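Local coordinates for protein dihydropteroate synthase (Burkholderia cenocepacia, PDB 2Y5J) that probably catalyses the condensation of para-aminobenzoate with 6-hydroxymethyl-7,8-dihydropterin diphosphate to give 7,8-dihydropteroate, a step of folate biosynthesis, at residues 99-104 and 120-125; 211-216 and 264-269. All coordinates share one frame; numbering follows the deposited sequence.

Interaction 1 of 2, residues 99-104 and 120-125; sequences PLSIDT and LINDIW
Leu-100 and Leu-120 begin the pairing of two neighbouring parallel strands of the TIM barrel, 100-103 and 120-123, joined by helix 107-115 as a beta-alpha-beta unit. The bond from Leu-120 N to Leu-100 O is weak, long at 3.3 Å and bent at the hydrogen. Ser-101 follows on the face it shares with Asp-103, Leu-120 and Asn-122. Its hydroxyl, carried anti to the backbone N (chi1 151°), lies alongside the Leu-120 methyls, with OG 3.6 Å from CD2, and makes a weak hydrogen bond to Asp-64 OD1 of the next strand. Ile-102 is gripped at both ends of its backbone: its N donates to Leu-120 O at 2.8 Å, and its O accepts from Asn-122 N at 2.7 Å. On the opposite face, beneath helices 79-93 and 107-115, Ile-102 CG1 meets Ile-121 CD1 at 4.1 Å, the two branched chains crossing at a slant. Asp-103 OD1 lies 4.0 Å from Asn-122 OD1, carboxylate and amide steeply turned (77°) and not hydrogen-bonded to each other, at the strand ends where TIM barrels carry their active sites. Thr-104 N closes the pairing on Asn-122 O, while its OG1 is hydrogen-bonded to Glu-82 OE2 on helix 79-93. Beyond that backbone bond the regular pairing stops, and Thr-104 O comes to rest 3.5 Å from Asp-123 CB and 3.6 Å from Asp-123 CA in a bent CA-H...O contact.

Interaction 2 of 2, residues 211-216 and 264-269; sequences AALPDT and RGAAIV
The Schellman motif that ends helix 251-263 brings the carbonyl of Arg-264 up against Leu-213 and Pro-214, which begin a short 3-10 turn just after helix 204-211. Arg-264 O is the hub of the contact. Leu-213 CD2 approaches it to 3.7 Å and Pro-214 CD to 3.6 Å, so a branched side chain and the edge of a proline ring share one polar atom without hydrogen bonding to it. Leu-213 holds its CG anti to the backbone N (chi1 -173°), which sends the isobutyl group toward Arg-264 O and Ala-266; its CD2 also touches Ala-266 CB at 3.8 Å, the apolar part of the junction. Gly-265, the C-prime residue, turns the chain with a positive phi of 105° and leads it toward strand 268-271. In the TIM barrel this is the end where helices stop and strands begin, the side away from the usual active-site face, and strand 268-271 goes on to pair with strands 24-28 and 229-230. The extended chain of Arg-264 runs past the end of helix 204-211, with CD 3.9 Å from Ala-211 O, which lies at the guanidinium edge near its plane. NH1 is hydrogen-bonded instead to Cys-260 O, in the helix that Arg-264 follows. The 3-10 turn is tied within itself: Leu-213 O takes both Thr-216 N at 3.1 Å and Thr-216 OG1 at 2.6 Å, the hydroxyl approaching in the carbonyl plane.

Interactions 1 and 2 belong to one barrel and follow each other along the chain, with their centres about 19 Å apart. Strands 62-65 and 24-28 stand between strand 100-103 and strand 268-271 in the sheet, so the two contacts reach it at separate places. Their nearest atoms, the CD1 methyls of Leu-120 and Ile-268, are about 5 Å apart and do not touch. Interaction 1 joins strands and ends with Asp-103 and Asn-122 toward the face where this fold normally holds its substrates. Interaction 2 instead joins helix ends near the opposite rim, partly open to solvent.

Interaction 1 of 2, residues 99-104 and 120-125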
loop_
_atom_site.group_PDB
_atom_site.type_symbol
_atom_site.label_atom_id
_atom_site.label_comp_id
_atom_site.label_asym_id
_atom_site.label_seq_id
_atom_site.Cartn_x
_atom_site.Cartn_y
_atom_site.Cartn_z
ATOM N N PRO A 99 4.624 1.125 12.663
ATOM C CA PRO A 99 4.713 0.174 11.560
ATOM C C PRO A 99 5.656 0.612 10.436
ATOM O O PRO A 99 5.573 1.744 9.953
ATOM C CB PRO A 99 3.265 0.090 11.082
ATOM C CG PRO A 99 2.451 0.360 12.282
ATOM C CD PRO A 99 3.251 1.240 13.193
ATOM N N LEU A 100 6.587 -0.274 10.088
ATOM C CA LEU A 100 7.634 0.010 9.114
ATOM C C LEU A 100 7.389 -0.922 7.938
ATOM O O LEU A 100 7.266 -2.135 8.115
ATOM C CB LEU A 100 9.037 -0.272 9.670
ATOM C CG LEU A 100 9.600 0.376 10.937
ATOM C CD1 LEU A 100 11.028 -0.106 11.147
ATOM C CD2 LEU A 100 9.627 1.888 10.796
ATOM N N SER A 101 7.307 -0.379 6.729
ATOM C CA SER A 101 6.793 -1.173 5.613
ATOM C C SER A 101 7.876 -1.237 4.550
ATOM O O SER A 101 8.624 -0.271 4.371
ATOM C CB SER A 101 5.480 -0.589 5.103
ATOM O OG SER A 101 5.271 -0.853 3.731
ATOM N N ILE A 102 7.970 -2.363 3.855
ATOM C CA ILE A 102 9.010 -2.496 2.844
ATOM C C ILE A 102 8.419 -2.591 1.438
ATOM O O ILE A 102 7.533 -3.393 1.201
ATOM C CB ILE A 102 9.948 -3.710 3.100
ATOM C CG1 ILE A 102 10.174 -3.933 4.597
ATOM C CG2 ILE A 102 11.279 -3.512 2.369
ATOM C CD1 ILE A 102 11.099 -2.881 5.189
ATOM N N ASP A 103 8.905 -1.766 0.517
ATOM C CA ASP A 103 8.424 -1.774 -0.857
ATOM C C ASP A 103 9.438 -2.573 -1.662
ATOM O O ASP A 103 10.422 -2.023 -2.161
ATOM C CB ASP A 103 8.291 -0.336 -1.390
ATOM C CG ASP A 103 7.551 -0.236 -2.719
ATOM O OD1 ASP A 103 6.527 -0.940 -2.931
ATOM O OD2 ASP A 103 7.982 0.633 -3.517
ATOM N N THR A 104 9.206 -3.879 -1.769
ATOM C CA THR A 104 10.145 -4.726 -2.497
ATOM C C THR A 104 9.347 -5.933 -2.968
ATOM O O THR A 104 8.359 -6.298 -2.341
ATOM C CB THR A 104 11.349 -5.187 -1.626
ATOM O OG1 THR A 104 12.365 -5.739 -2.474
ATOM C CG2 THR A 104 10.913 -6.295 -0.679
ATOM N N LEU A 120 5.709 -5.055 7.683
ATOM C CA LEU A 120 4.789 -5.221 6.561
ATOM C C LEU A 120 5.533 -5.199 5.236
ATOM O O LEU A 120 6.419 -4.366 4.998
ATOM C CB LEU A 120 3.788 -4.065 6.594
ATOM C CG LEU A 120 2.661 -3.728 5.612
ATOM C CD1 LEU A 120 2.123 -2.348 6.025
ATOM C CD2 LEU A 120 3.045 -3.635 4.146
ATOM N N ILE A 121 5.158 -6.127 4.366
ATOM C CA ILE A 121 5.808 -6.213 3.073
ATOM C C ILE A 121 4.826 -5.728 2.018
ATOM O O ILE A 121 3.704 -6.204 1.957
ATOM C CB ILE A 121 6.193 -7.655 2.691
ATOM C CG1 ILE A 121 7.178 -8.255 3.697
ATOM C CG2 ILE A 121 6.883 -7.647 1.331
ATOM C CD1 ILE A 121 8.555 -7.594 3.720
ATOM N N ASN A 122 5.285 -4.802 1.186
ATOM C CA ASN A 122 4.519 -4.225 0.094
ATOM C C ASN A 122 5.065 -4.657 -1.271
ATOM O O ASN A 122 6.189 -4.285 -1.646
ATOM C CB ASN A 122 4.678 -2.713 0.228
ATOM C CG ASN A 122 3.442 -1.974 -0.171
ATOM O OD1 ASN A 122 3.052 -1.967 -1.333
ATOM N ND2 ASN A 122 2.766 -1.423 0.815
ATOM N N ASP A 123 4.323 -5.502 -1.980
ATOM C CA ASP A 123 4.901 -6.148 -3.152
ATOM C C ASP A 123 4.047 -5.978 -4.408
ATOM O O ASP A 123 3.004 -6.631 -4.575
ATOM C CB ASP A 123 5.209 -7.617 -2.839
ATOM C CG ASP A 123 5.658 -8.441 -4.041
ATOM O OD1 ASP A 123 6.334 -7.967 -4.986
ATOM O OD2 ASP A 123 5.332 -9.650 -4.029
ATOM N N ILE A 124 4.553 -5.110 -5.279
ATOM C CA ILE A 124 3.980 -4.800 -6.593
ATOM C C ILE A 124 3.727 -6.087 -7.370
ATOM O O ILE A 124 2.763 -6.205 -8.132
ATOM C CB ILE A 124 4.911 -3.875 -7.416
ATOM C CG1 ILE A 124 6.261 -4.542 -7.693
ATOM C CG2 ILE A 124 5.213 -2.572 -6.645
ATOM C CD1 ILE A 124 7.186 -3.675 -8.544
ATOM N N TRP A 125 4.534 -7.103 -7.068
ATOM C CA TRP A 125 4.452 -8.322 -7.848
ATOM C C TRP A 125 3.466 -9.316 -7.252
ATOM O O TRP A 125 3.174 -10.311 -7.901
ATOM C CB TRP A 125 5.843 -8.897 -8.143
ATOM C CG TRP A 125 6.431 -8.263 -9.377
ATOM C CD1 TRP A 125 7.462 -7.378 -9.441
ATOM C CD2 TRP A 125 5.979 -8.440 -10.724
ATOM N NE1 TRP A 125 7.689 -6.980 -10.744
ATOM C CE2 TRP A 125 6.776 -7.618 -11.549
ATOM C CE3 TRP A 125 4.980 -9.214 -11.312
ATOM C CZ2 TRP A 125 6.589 -7.542 -12.937
ATOM C CZ3 TRP A 125 4.785 -9.130 -12.695
ATOM C CH2 TRP A 125 5.582 -8.295 -13.491
#

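Interaction 2 of 2, residues 211-216 and 264-269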
loop_
_atom_site.group_PDB
_atom_site.type_symbol
_atom_site.label_atom_id
_atom_site.label_comp_id
_atom_site.label_asym_id
_atom_site.label_seq_id
_atom_site.Cartn_x
_atom_site.Cartn_y
_atom_site.Cartn_z
ATOM N N ALA A 211 -13.510 4.688 -8.444
ATOM C CA ALA A 211 -14.963 4.820 -8.329
ATOM C C ALA A 211 -15.544 3.588 -7.646
ATOM O O ALA A 211 -16.505 3.744 -6.902
ATOM C CB ALA A 211 -15.622 5.011 -9.711
ATOM N N ALA A 212 -15.027 2.390 -7.917
ATOM C CA ALA A 212 -15.602 1.133 -7.442
ATOM C C ALA A 212 -14.822 0.524 -6.285
ATOM O O ALA A 212 -14.910 -0.685 -6.049
ATOM C CB ALA A 212 -15.659 0.094 -8.564
ATOM N N LEU A 213 -14.077 1.350 -5.555
ATOM C CA LEU A 213 -12.985 0.842 -4.711
ATOM C C LEU A 213 -13.343 -0.345 -3.817
ATOM O O LEU A 213 -12.539 -1.259 -3.760
ATOM C CB LEU A 213 -12.261 1.948 -3.925
ATOM C CG LEU A 213 -10.999 1.581 -3.143
ATOM C CD1 LEU A 213 -9.863 1.392 -4.106
ATOM C CD2 LEU A 213 -10.580 2.586 -2.094
ATOM N N PRO A 214 -14.510 -0.351 -3.149
ATOM C CA PRO A 214 -14.762 -1.439 -2.202
ATOM C C PRO A 214 -15.013 -2.777 -2.883
ATOM O O PRO A 214 -14.715 -3.826 -2.294
ATOM C CB PRO A 214 -16.022 -1.019 -1.442
ATOM C CG PRO A 214 -16.653 0.056 -2.227
ATOM C CD PRO A 214 -15.622 0.623 -3.179
ATOM N N ASP A 215 -15.508 -2.699 -4.116
ATOM C CA ASP A 215 -15.700 -3.868 -4.955
ATOM C C ASP A 215 -14.381 -4.441 -5.520
ATOM O O ASP A 215 -14.387 -5.460 -6.213
ATOM C CB ASP A 215 -16.768 -3.565 -6.026
ATOM C CG ASP A 215 -18.185 -3.302 -5.475
ATOM O OD1 ASP A 215 -18.612 -3.722 -4.373
ATOM O OD2 ASP A 215 -18.968 -2.648 -6.204
ATOM N N THR A 216 -13.221 -3.867 -5.220
ATOM C CA THR A 216 -11.953 -4.395 -5.727
ATOM C C THR A 216 -11.276 -5.330 -4.727
ATOM O O THR A 216 -10.282 -6.002 -5.033
ATOM C CB THR A 216 -10.910 -3.315 -6.098
ATOM O OG1 THR A 216 -10.631 -2.513 -4.945
ATOM C CG2 THR A 216 -11.384 -2.416 -7.211
ATOM N N ARG A 264 -14.612 6.154 -0.113
ATOM C CA ARG A 264 -15.035 4.872 -0.690
ATOM C C ARG A 264 -14.334 3.665 -0.043
ATOM O O ARG A 264 -13.998 2.718 -0.723
ATOM C CB ARG A 264 -14.818 4.848 -2.221
ATOM C CG ARG A 264 -15.651 5.899 -2.980
ATOM C CD ARG A 264 -15.188 6.344 -4.382
ATOM N NE ARG A 264 -16.100 7.393 -4.843
ATOM C CZ ARG A 264 -16.080 8.667 -4.453
ATOM N NH1 ARG A 264 -15.167 9.126 -3.604
ATOM N NH2 ARG A 264 -16.986 9.515 -4.912
ATOM N N GLY A 265 -14.082 3.614 1.254
ATOM C CA GLY A 265 -13.624 2.316 1.730
ATOM C C GLY A 265 -12.171 2.038 2.102
ATOM O O GLY A 265 -11.925 1.114 2.887
ATOM N N ALA A 266 -11.210 2.825 1.615
ATOM C CA ALA A 266 -9.831 2.511 1.906
ATOM C C ALA A 266 -9.518 2.468 3.409
ATOM O O ALA A 266 -9.978 3.324 4.175
ATOM C CB ALA A 266 -8.872 3.403 1.162
ATOM N N ALA A 267 -8.758 1.442 3.796
ATOM C CA ALA A 267 -8.184 1.300 5.142
ATOM C C ALA A 267 -6.925 2.144 5.314
ATOM O O ALA A 267 -6.789 2.826 6.334
ATOM C CB ALA A 267 -7.930 -0.170 5.470
ATOM N N ILE A 268 -6.039 2.163 4.317
ATOM C CA ILE A 268 -4.759 2.878 4.348
ATOM C C ILE A 268 -4.501 3.655 3.038
ATOM O O ILE A 268 -4.853 3.177 1.959
ATOM C CB ILE A 268 -3.537 1.919 4.562
ATOM C CG1 ILE A 268 -3.690 1.052 5.817
ATOM C CG2 ILE A 268 -2.195 2.702 4.644
ATOM C CD1 ILE A 268 -2.663 -0.167 5.923
ATOM N N VAL A 269 -3.816 4.797 3.093
ATOM C CA VAL A 269 -3.486 5.529 1.877
ATOM C C VAL A 269 -2.021 5.871 1.980
ATOM O O VAL A 269 -1.605 6.409 2.983
ATOM C CB VAL A 269 -4.259 6.873 1.664
ATOM C CG1 VAL A 269 -5.773 6.644 1.470
ATOM C CG2 VAL A 269 -3.990 7.900 2.778
#